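Local coordinates for transcription elongation factor Spt5 (PDB 3LPE), which stimulates transcription elongation as the partner of Spt4, its NGN domain, the part described here, mediating the interaction with RNA polymerase, at residues A[12-17]-A[75-80]. Numbering follows the deposited sequence.
Sequences IFAVRT and GIVPGT
The Phe13 ring lies against Thr80, whose methyl CG2 meets it obliquely. Its CG lies anti to the carbonyl carbon (chi1 -68°), which brings CE1 and CZ up to Thr80 CG2, each at 3.8 Å, while Val77 O sits at the ring edge, near its plane. Nearer the backbone, Ile76 CG2 packs on Phe13 CB at 3.9 Å; the beta-branched isoleucine also touches Val63 and Ile67 of helix 60-67. On the other face of the strand from Phe13, the small Ala14 leaves room for Val77, whose CG2 approaches Ala14 CB at 3.9 Å.

Val77 N donates to Ala14 O (2.8 Å, 159°) and Arg16 N to Gly75 O (2.8 Å), bracketing the non-hydrogen-bonded pair Val15-Ile76. The backbone shape of Gly75 suits glycine, since a side chain would collide with the carbonyl O of the residue before. Beyond Val77 the chain bows outward, with Gly79 at positive phi, which favours glycine. Strand 73-76 and Val77 are thus joined to the inner strand 12-17 by direct bonds, and where these stop one water takes over, accepting from Ala14 N and donating to Val77 O and Gly79 O, so that all three polar atoms are satisfied.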
ATOM      1  N   ILE A  12       9.321   0.615   8.527  1.00 28.84           N
ATOM      2  CA  ILE A  12       8.025   1.065   8.060  1.00 22.79           C
ATOM      3  C   ILE A  12       7.696   2.376   8.773  1.00 31.16           C
ATOM      4  O   ILE A  12       7.902   2.490   9.969  1.00 25.59           O
ATOM      5  CB  ILE A  12       6.934   0.050   8.387  1.00 24.32           C
ATOM      6  CG1 ILE A  12       7.254  -1.299   7.725  1.00 26.04           C
ATOM      7  CG2 ILE A  12       5.601   0.539   7.869  1.00 24.74           C
ATOM      8  CD1 ILE A  12       6.532  -2.447   8.372  1.00 28.40           C
ATOM      9  N   PHE A  13       7.191   3.357   8.031  1.00 23.62           N
ATOM     10  CA  PHE A  13       6.873   4.667   8.625  1.00 27.52           C
ATOM     11  C   PHE A  13       5.420   5.025   8.358  1.00 24.47           C
ATOM     12  O   PHE A  13       4.862   4.654   7.318  1.00 23.74           O
ATOM     13  CB  PHE A  13       7.778   5.757   8.035  1.00 24.03           C
ATOM     14  CG  PHE A  13       9.221   5.608   8.431  1.00 34.44           C
ATOM     15  CD1 PHE A  13       9.661   6.061   9.662  1.00 36.64           C
ATOM     16  CD2 PHE A  13      10.127   4.970   7.592  1.00 45.45           C
ATOM     17  CE1 PHE A  13      10.994   5.905  10.049  1.00 40.93           C
ATOM     18  CE2 PHE A  13      11.459   4.822   7.967  1.00 40.61           C
ATOM     19  CZ  PHE A  13      11.886   5.287   9.193  1.00 34.83           C
ATOM     20  N   ALA A  14       4.811   5.736   9.299  1.00 28.00           N
ATOM     21  CA  ALA A  14       3.486   6.305   9.076  1.00 22.69           C
ATOM     22  C   ALA A  14       3.643   7.734   8.548  1.00 20.84           C
ATOM     23  O   ALA A  14       4.344   8.542   9.149  1.00 26.71           O
ATOM     24  CB  ALA A  14       2.655   6.263  10.376  1.00 20.05           C
ATOM     25  N   VAL A  15       3.043   8.008   7.392  1.00 22.37           N
ATOM     26  CA  VAL A  15       3.056   9.326   6.777  1.00 21.57           C
ATOM     27  C   VAL A  15       1.660   9.933   7.005  1.00 25.67           C
ATOM     28  O   VAL A  15       0.657   9.323   6.667  1.00 22.72           O
ATOM     29  CB  VAL A  15       3.333   9.226   5.265  1.00 28.29           C
ATOM     30  CG1 VAL A  15       3.106  10.571   4.575  1.00 23.91           C
ATOM     31  CG2 VAL A  15       4.742   8.735   5.040  1.00 20.94           C
ATOM     32  N   ARG A  16       1.605  11.113   7.601  1.00 27.43           N
ATOM     33  CA  ARG A  16       0.306  11.726   7.882  1.00 27.16           C
ATOM     34  C   ARG A  16      -0.237  12.426   6.647  1.00 19.07           C
ATOM     35  O   ARG A  16       0.458  13.164   5.988  1.00 18.96           O
ATOM     36  CB  ARG A  16       0.398  12.699   9.049  1.00 29.96           C
ATOM     37  CG  ARG A  16      -0.959  13.324   9.390  1.00 26.96           C
ATOM     38  CD  ARG A  16      -0.913  14.229  10.611  1.00 27.90           C
ATOM     39  NE  ARG A  16      -2.251  14.792  10.844  1.00 29.55           N
ATOM     40  CZ  ARG A  16      -2.510  15.820  11.648  1.00 27.55           C
ATOM     41  NH1 ARG A  16      -1.525  16.415  12.300  1.00 23.72           N
ATOM     42  NH2 ARG A  16      -3.756  16.266  11.773  1.00 23.79           N
ATOM     43  N   THR A  17      -1.509  12.201   6.335  1.00 18.15           N
ATOM     44  CA  THR A  17      -2.086  12.852   5.186  1.00 20.47           C
ATOM     45  C   THR A  17      -3.370  13.513   5.607  1.00 22.18           C
ATOM     46  O   THR A  17      -3.816  13.328   6.740  1.00 22.89           O
ATOM     47  CB  THR A  17      -2.427  11.830   4.082  1.00 25.89           C
ATOM     48  OG1 THR A  17      -3.625  11.122   4.437  1.00 25.06           O
ATOM     49  CG2 THR A  17      -1.238  10.816   3.879  1.00 29.75           C
ATOM     50  N   GLY A  75       3.516  15.207   6.983  1.00 20.22           N
ATOM     51  CA  GLY A  75       4.847  14.839   7.412  1.00 18.71           C
ATOM     52  C   GLY A  75       4.920  13.367   7.828  1.00 19.07           C
ATOM     53  O   GLY A  75       4.002  12.596   7.566  1.00 22.02           O
ATOM     54  N   ILE A  76       6.008  12.998   8.497  1.00 19.69           N
ATOM     55  CA  ILE A  76       6.230  11.615   8.927  1.00 19.66           C
ATOM     56  C   ILE A  76       6.127  11.500  10.448  1.00 21.88           C
ATOM     57  O   ILE A  76       6.672  12.317  11.190  1.00 22.98           O
ATOM     58  CB  ILE A  76       7.605  11.125   8.437  1.00 25.81           C
ATOM     59  CG1 ILE A  76       7.735  11.374   6.929  1.00 26.43           C
ATOM     60  CG2 ILE A  76       7.818   9.621   8.766  1.00 27.88           C
ATOM     61  CD1 ILE A  76       9.128  11.068   6.354  1.00 26.18           C
ATOM     62  N   VAL A  77       5.361  10.520  10.909  1.00 24.48           N
ATOM     63  CA  VAL A  77       5.269  10.206  12.329  1.00 26.30           C
ATOM     64  C   VAL A  77       6.626   9.721  12.813  1.00 25.50           C
ATOM     65  O   VAL A  77       7.278   8.936  12.123  1.00 33.84           O
ATOM     66  CB  VAL A  77       4.189   9.130  12.563  1.00 20.95           C
ATOM     67  CG1 VAL A  77       4.190   8.622  14.005  1.00 28.20           C
ATOM     68  CG2 VAL A  77       2.840   9.701  12.203  1.00 19.92           C
ATOM     69  N   PRO A  78       7.074  10.195  13.994  1.00 27.70           N
ATOM     70  CA  PRO A  78       8.390   9.809  14.509  1.00 26.41           C
ATOM     71  C   PRO A  78       8.436   8.323  14.867  1.00 31.62           C
ATOM     72  O   PRO A  78       7.463   7.784  15.403  1.00 31.89           O
ATOM     73  CB  PRO A  78       8.542  10.649  15.778  1.00 32.55           C
ATOM     74  CG  PRO A  78       7.535  11.737  15.658  1.00 43.47           C
ATOM     75  CD  PRO A  78       6.406  11.184  14.863  1.00 31.99           C
ATOM     76  N   GLY A  79       9.544   7.675  14.535  1.00 31.33           N
ATOM     77  CA  GLY A  79       9.783   6.289  14.907  1.00 28.13           C
ATOM     78  C   GLY A  79       9.216   5.316  13.899  1.00 32.13           C
ATOM     79  O   GLY A  79       8.268   5.636  13.206  1.00 35.25           O
ATOM     80  N   THR A  80       9.799   4.122  13.820  1.00 29.52           N
ATOM     81  CA  THR A  80       9.304   3.105  12.912  1.00 27.26           C
ATOM     82  C   THR A  80       8.054   2.446  13.483  1.00 28.04           C
ATOM     83  O   THR A  80       7.744   2.585  14.666  1.00 26.36           O
ATOM     84  CB  THR A  80      10.374   2.015  12.647  1.00 29.88           C
ATOM     85  OG1 THR A  80      10.889   1.555  13.899  1.00 34.40           O
ATOM     86  CG2 THR A  80      11.545   2.591  11.816  1.00 38.28           C
TER
HETATM   87  O   HOH W   1       6.372   6.607  11.357  1.00 30.17           O